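Local coordinates for CELL division control protein 6 (Pyrobaculum aerophilum, PDB 1FNN) that binds ADP with magnesium in an AAA+ ATPase module joined to a winged-helix domain, and is probably involved in regulating the initiation of DNA replication, at residues A[43-57]-A[158-172]. Residues are numbered along the deposited sequence; the frame is centred on the assembly and turned at random.
Sequences HYPRATLLGRPGTGK and FRIALVIVGHNDAVL. With ADP (adenosine-5'-diphosphate), chain D.
The ammonium group of Lys-57 is gripped from several sides where the strand pair 46-50 and 160-166 opens onto the nucleotide: NZ bonds to ADP O2B (3.1 Å), to Gly-51 O from above the carbonyl plane, and to a water that His-167 NE2 also contacts weakly. The chain bends at chi3 (-62°), laying CE on Val-165 CG1 at 3.5 Å and beside Gly-166 O, and again at chi4 (-66°), bringing NZ to the phosphate and Gly-51 O. Replacing this lysine with a methionine would probably leave the beta-phosphate without its ammonium partner and the carbonyl of Gly-51 without that donor. Backbone amides also hold the beta-phosphate, Lys-57 N reaching ADP O2B at 2.8 Å and Gly-54 N reaching ADP O3B, the mark of a P-loop (Walker A). Nearby, the His-167 ring turns its edge to Gly-51 O, while Pro-53 CG packs 3.5 Å from its NE2.

Behind the loop, the strands run parallel in unbroken register from Arg-46 opposite Leu-162 to Leu-50 opposite Gly-166. Leu-49 N donates to Ile-164 O and Leu-49 O accepts from Gly-166 N, both at 2.9 Å. On the face of Thr-48 and Leu-50, Leu-50 CD2 rests on Val-171 CG1 (3.6 Å). Thr-48 OG1, set beside its own backbone N (chi1 -61°), lies 3.4 Å from Ile-164 CG1 and is buried without a polar partner. At the far end Tyr-44 lies alongside Leu-162, its OH bonded to Ile-146 O, with Arg-46 CD over its ring centre.

The pair forms the middle of the parallel AAA+ sheet, with strand 187-189 beside 46-50 and strand 127-132 beside 160-166; helix 23-38 packs on Pro-45, Ala-47 and Ala-161, and helix 177-183 on Tyr-44, Thr-48 and Leu-162.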
# COMPACT_ATOMS: atom_id res chain seq x y z
N HIS A 43 -19.44 -23.16 -14.58
CA HIS A 43 -20.02 -21.81 -14.55
C HIS A 43 -18.87 -20.82 -14.72
O HIS A 43 -17.73 -21.28 -14.83
CB HIS A 43 -20.72 -21.55 -13.21
CG HIS A 43 -19.88 -21.03 -12.08
ND1 HIS A 43 -19.11 -21.83 -11.28
CD2 HIS A 43 -19.70 -19.75 -11.62
CE1 HIS A 43 -18.46 -21.12 -10.35
NE2 HIS A 43 -18.82 -19.85 -10.56
N TYR A 44 -19.15 -19.56 -14.94
CA TYR A 44 -18.15 -18.55 -15.20
C TYR A 44 -17.92 -17.69 -13.96
O TYR A 44 -18.69 -16.78 -13.69
CB TYR A 44 -18.68 -17.67 -16.32
CG TYR A 44 -17.88 -16.44 -16.69
CD1 TYR A 44 -18.54 -15.37 -17.31
CD2 TYR A 44 -16.52 -16.31 -16.44
CE1 TYR A 44 -17.86 -14.22 -17.67
CE2 TYR A 44 -15.84 -15.17 -16.79
CZ TYR A 44 -16.51 -14.13 -17.40
OH TYR A 44 -15.83 -12.99 -17.76
N PRO A 45 -16.84 -17.96 -13.24
CA PRO A 45 -16.51 -17.18 -12.05
C PRO A 45 -15.88 -15.86 -12.44
O PRO A 45 -14.99 -15.84 -13.31
CB PRO A 45 -15.54 -18.04 -11.29
CG PRO A 45 -15.38 -19.31 -12.04
CD PRO A 45 -15.89 -19.07 -13.41
N ARG A 46 -16.34 -14.74 -11.87
CA ARG A 46 -15.68 -13.47 -12.11
C ARG A 46 -15.77 -12.58 -10.87
O ARG A 46 -16.72 -12.76 -10.09
CB ARG A 46 -16.05 -12.78 -13.39
CG ARG A 46 -17.46 -12.52 -13.81
CD ARG A 46 -18.38 -13.74 -13.86
NE ARG A 46 -19.68 -13.32 -14.28
CZ ARG A 46 -20.84 -13.93 -14.29
NH1 ARG A 46 -20.95 -15.18 -13.85
NH2 ARG A 46 -21.86 -13.23 -14.76
N ALA A 47 -14.67 -11.88 -10.54
CA ALA A 47 -14.67 -10.93 -9.42
C ALA A 47 -13.93 -9.65 -9.85
O ALA A 47 -13.06 -9.68 -10.72
CB ALA A 47 -13.92 -11.51 -8.24
N THR A 48 -14.16 -8.56 -9.13
CA THR A 48 -13.46 -7.30 -9.32
C THR A 48 -12.89 -6.91 -7.97
O THR A 48 -13.65 -7.04 -7.00
CB THR A 48 -14.41 -6.17 -9.80
OG1 THR A 48 -14.96 -6.54 -11.06
CG2 THR A 48 -13.66 -4.86 -9.97
N LEU A 49 -11.59 -6.67 -7.90
CA LEU A 49 -10.94 -6.30 -6.65
C LEU A 49 -10.70 -4.78 -6.67
O LEU A 49 -10.13 -4.30 -7.66
CB LEU A 49 -9.59 -7.01 -6.50
CG LEU A 49 -9.56 -8.54 -6.71
CD1 LEU A 49 -8.17 -9.07 -6.32
CD2 LEU A 49 -10.65 -9.31 -5.96
N LEU A 50 -11.18 -4.05 -5.66
CA LEU A 50 -11.06 -2.57 -5.73
C LEU A 50 -10.43 -2.06 -4.45
O LEU A 50 -10.77 -2.45 -3.33
CB LEU A 50 -12.43 -1.90 -5.90
CG LEU A 50 -13.25 -2.27 -7.13
CD1 LEU A 50 -14.63 -1.58 -7.11
CD2 LEU A 50 -12.51 -1.85 -8.41
N GLY A 51 -9.50 -1.11 -4.62
CA GLY A 51 -8.82 -0.55 -3.45
C GLY A 51 -7.68 0.32 -3.95
O GLY A 51 -7.17 0.06 -5.05
N ARG A 52 -7.26 1.25 -3.08
CA ARG A 52 -6.15 2.13 -3.53
C ARG A 52 -4.84 1.32 -3.60
O ARG A 52 -4.74 0.20 -3.11
CB ARG A 52 -5.98 3.30 -2.54
CG ARG A 52 -5.63 2.91 -1.12
CD ARG A 52 -4.48 3.74 -0.55
NE ARG A 52 -3.38 3.93 -1.51
CZ ARG A 52 -2.37 4.75 -1.32
NH1 ARG A 52 -2.36 5.44 -0.18
NH2 ARG A 52 -1.38 4.92 -2.19
N PRO A 53 -3.78 1.98 -4.05
CA PRO A 53 -2.47 1.33 -4.14
C PRO A 53 -1.99 0.90 -2.77
O PRO A 53 -2.19 1.53 -1.73
CB PRO A 53 -1.56 2.37 -4.78
CG PRO A 53 -2.50 3.27 -5.52
CD PRO A 53 -3.75 3.32 -4.68
N GLY A 54 -1.49 -0.35 -2.75
CA GLY A 54 -0.86 -0.83 -1.54
C GLY A 54 -1.80 -1.46 -0.53
O GLY A 54 -1.35 -1.70 0.60
N THR A 55 -3.03 -1.73 -0.96
CA THR A 55 -4.00 -2.34 -0.04
C THR A 55 -4.00 -3.87 -0.20
O THR A 55 -4.80 -4.52 0.47
CB THR A 55 -5.41 -1.80 -0.27
OG1 THR A 55 -5.81 -1.82 -1.66
CG2 THR A 55 -5.46 -0.32 0.17
N GLY A 56 -2.97 -4.49 -0.80
CA GLY A 56 -2.89 -5.96 -0.82
C GLY A 56 -3.73 -6.67 -1.90
O GLY A 56 -3.98 -7.89 -1.80
N LYS A 57 -4.15 -5.99 -2.95
CA LYS A 57 -4.96 -6.64 -3.97
C LYS A 57 -4.14 -7.74 -4.68
O LYS A 57 -4.54 -8.89 -4.72
CB LYS A 57 -5.53 -5.61 -4.93
CG LYS A 57 -6.34 -4.46 -4.27
CD LYS A 57 -6.88 -3.49 -5.31
CE LYS A 57 -5.78 -2.78 -6.13
NZ LYS A 57 -5.01 -1.88 -5.22
N PHE A 158 -17.25 -23.64 -19.48
CA PHE A 158 -16.94 -22.24 -19.01
C PHE A 158 -15.44 -22.33 -18.72
O PHE A 158 -15.06 -22.68 -17.60
CB PHE A 158 -17.82 -21.95 -17.81
CG PHE A 158 -19.22 -21.58 -18.22
CD1 PHE A 158 -20.26 -22.46 -18.01
CD2 PHE A 158 -19.48 -20.35 -18.80
CE1 PHE A 158 -21.57 -22.14 -18.37
CE2 PHE A 158 -20.77 -20.03 -19.16
CZ PHE A 158 -21.81 -20.91 -18.96
N ARG A 159 -14.63 -22.05 -19.75
CA ARG A 159 -13.20 -22.30 -19.60
C ARG A 159 -12.42 -21.19 -18.95
O ARG A 159 -11.19 -21.29 -18.90
CB ARG A 159 -12.61 -22.72 -20.98
CG ARG A 159 -13.03 -24.14 -21.38
CD ARG A 159 -12.39 -24.53 -22.76
NE ARG A 159 -12.84 -25.88 -23.15
CZ ARG A 159 -12.43 -27.00 -22.59
NH1 ARG A 159 -11.54 -27.01 -21.61
NH2 ARG A 159 -12.85 -28.21 -22.96
N ILE A 160 -13.04 -20.06 -18.63
CA ILE A 160 -12.32 -18.91 -18.13
C ILE A 160 -12.91 -18.41 -16.80
O ILE A 160 -14.13 -18.30 -16.69
CB ILE A 160 -12.39 -17.74 -19.12
CG1 ILE A 160 -11.70 -18.07 -20.45
CG2 ILE A 160 -11.70 -16.48 -18.57
CD1 ILE A 160 -11.90 -16.98 -21.50
N ALA A 161 -12.04 -18.21 -15.82
CA ALA A 161 -12.42 -17.53 -14.57
C ALA A 161 -11.64 -16.21 -14.61
O ALA A 161 -10.45 -16.21 -14.96
CB ALA A 161 -12.04 -18.34 -13.37
N LEU A 162 -12.34 -15.09 -14.40
CA LEU A 162 -11.72 -13.80 -14.67
C LEU A 162 -11.74 -12.89 -13.45
O LEU A 162 -12.81 -12.66 -12.83
CB LEU A 162 -12.49 -13.11 -15.81
CG LEU A 162 -12.03 -11.67 -16.06
CD1 LEU A 162 -10.60 -11.61 -16.60
CD2 LEU A 162 -13.01 -10.97 -17.00
N VAL A 163 -10.56 -12.45 -13.02
CA VAL A 163 -10.50 -11.43 -11.97
C VAL A 163 -9.93 -10.15 -12.60
O VAL A 163 -8.87 -10.21 -13.26
CB VAL A 163 -9.61 -11.86 -10.79
CG1 VAL A 163 -9.44 -10.72 -9.77
CG2 VAL A 163 -10.27 -13.02 -10.05
N ILE A 164 -10.58 -9.01 -12.37
CA ILE A 164 -10.06 -7.72 -12.80
C ILE A 164 -9.86 -6.81 -11.57
O ILE A 164 -10.47 -7.00 -10.51
CB ILE A 164 -10.95 -6.98 -13.80
CG1 ILE A 164 -12.20 -6.45 -13.11
CG2 ILE A 164 -11.32 -7.89 -14.97
CD1 ILE A 164 -13.08 -5.63 -14.05
N VAL A 165 -8.83 -5.98 -11.67
CA VAL A 165 -8.38 -5.20 -10.54
C VAL A 165 -8.34 -3.70 -10.83
O VAL A 165 -7.89 -3.28 -11.88
CB VAL A 165 -6.97 -5.65 -10.11
CG1 VAL A 165 -6.51 -4.86 -8.89
CG2 VAL A 165 -6.88 -7.14 -9.79
N GLY A 166 -8.98 -2.90 -9.95
CA GLY A 166 -8.97 -1.45 -10.15
C GLY A 166 -8.80 -0.74 -8.81
O GLY A 166 -8.68 -1.34 -7.76
N HIS A 167 -8.79 0.60 -8.86
CA HIS A 167 -8.65 1.43 -7.69
C HIS A 167 -9.98 1.76 -7.03
O HIS A 167 -10.04 1.82 -5.81
CB HIS A 167 -7.98 2.78 -8.03
CG HIS A 167 -6.50 2.59 -8.23
ND1 HIS A 167 -5.76 3.36 -9.10
CD2 HIS A 167 -5.64 1.70 -7.66
CE1 HIS A 167 -4.51 2.96 -9.07
NE2 HIS A 167 -4.41 1.96 -8.21
N ASN A 168 -11.00 1.93 -7.85
CA ASN A 168 -12.32 2.30 -7.38
C ASN A 168 -13.34 1.84 -8.41
O ASN A 168 -12.95 1.30 -9.45
CB ASN A 168 -12.44 3.83 -7.16
CG ASN A 168 -11.85 4.63 -8.30
OD1 ASN A 168 -10.99 5.48 -8.06
ND2 ASN A 168 -12.27 4.39 -9.53
N ASP A 169 -14.59 2.24 -8.22
CA ASP A 169 -15.68 1.83 -9.09
C ASP A 169 -15.61 2.37 -10.50
O ASP A 169 -16.27 1.87 -11.42
CB ASP A 169 -17.02 2.19 -8.41
CG ASP A 169 -17.29 1.33 -7.19
OD1 ASP A 169 -18.00 0.31 -7.30
OD2 ASP A 169 -16.84 1.60 -6.06
N ALA A 170 -14.76 3.33 -10.82
CA ALA A 170 -14.63 3.83 -12.19
C ALA A 170 -14.18 2.76 -13.16
O ALA A 170 -14.57 2.77 -14.34
CB ALA A 170 -13.68 5.01 -12.24
N VAL A 171 -13.43 1.75 -12.69
CA VAL A 171 -13.03 0.68 -13.62
C VAL A 171 -14.29 -0.02 -14.14
O VAL A 171 -14.33 -0.43 -15.30
CB VAL A 171 -11.97 -0.24 -13.00
CG1 VAL A 171 -12.57 -1.17 -11.94
CG2 VAL A 171 -11.27 -1.03 -14.11
N LEU A 172 -15.32 -0.20 -13.32
CA LEU A 172 -16.59 -0.76 -13.74
C LEU A 172 -17.55 0.24 -14.37
O LEU A 172 -18.23 -0.03 -15.37
CB LEU A 172 -17.28 -1.36 -12.49
CG LEU A 172 -16.61 -2.58 -11.87
CD1 LEU A 172 -17.42 -3.11 -10.71
CD2 LEU A 172 -16.40 -3.66 -12.94
PB ADP D . -1.81 -3.63 -4.30
O1B ADP D . -1.97 -4.46 -5.56
O2B ADP D . -3.01 -3.48 -3.55
O3B ADP D . -1.34 -2.36 -4.84
PA ADP D . 0.15 -5.21 -2.98
O1A ADP D . -0.54 -6.51 -3.10
O2A ADP D . 1.27 -5.11 -3.92
O3A ADP D . -0.84 -4.06 -3.17
O5' ADP D . 0.79 -5.02 -1.49
C5' ADP D . 1.76 -3.98 -1.37
C4' ADP D . 2.89 -4.55 -0.50
O4' ADP D . 2.36 -4.86 0.77
C3' ADP D . 3.50 -5.86 -1.01
O3' ADP D . 4.86 -5.89 -0.61
C2' ADP D . 2.61 -6.84 -0.32
O2' ADP D . 3.22 -8.12 -0.19
C1' ADP D . 2.50 -6.19 1.07
N9 ADP D . 1.26 -6.58 1.62
C8 ADP D . 0.04 -6.03 1.33
N7 ADP D . -0.92 -6.37 2.14
C5 ADP D . -0.28 -7.21 3.03
C6 ADP D . -0.76 -7.94 4.13
N6 ADP D . -2.03 -7.91 4.48
N1 ADP D . 0.11 -8.71 4.80
C2 ADP D . 1.37 -8.75 4.41
N3 ADP D . 1.95 -8.12 3.39
C4 ADP D . 1.04 -7.35 2.73
O HOH W 1 -3.63 -0.54 -7.16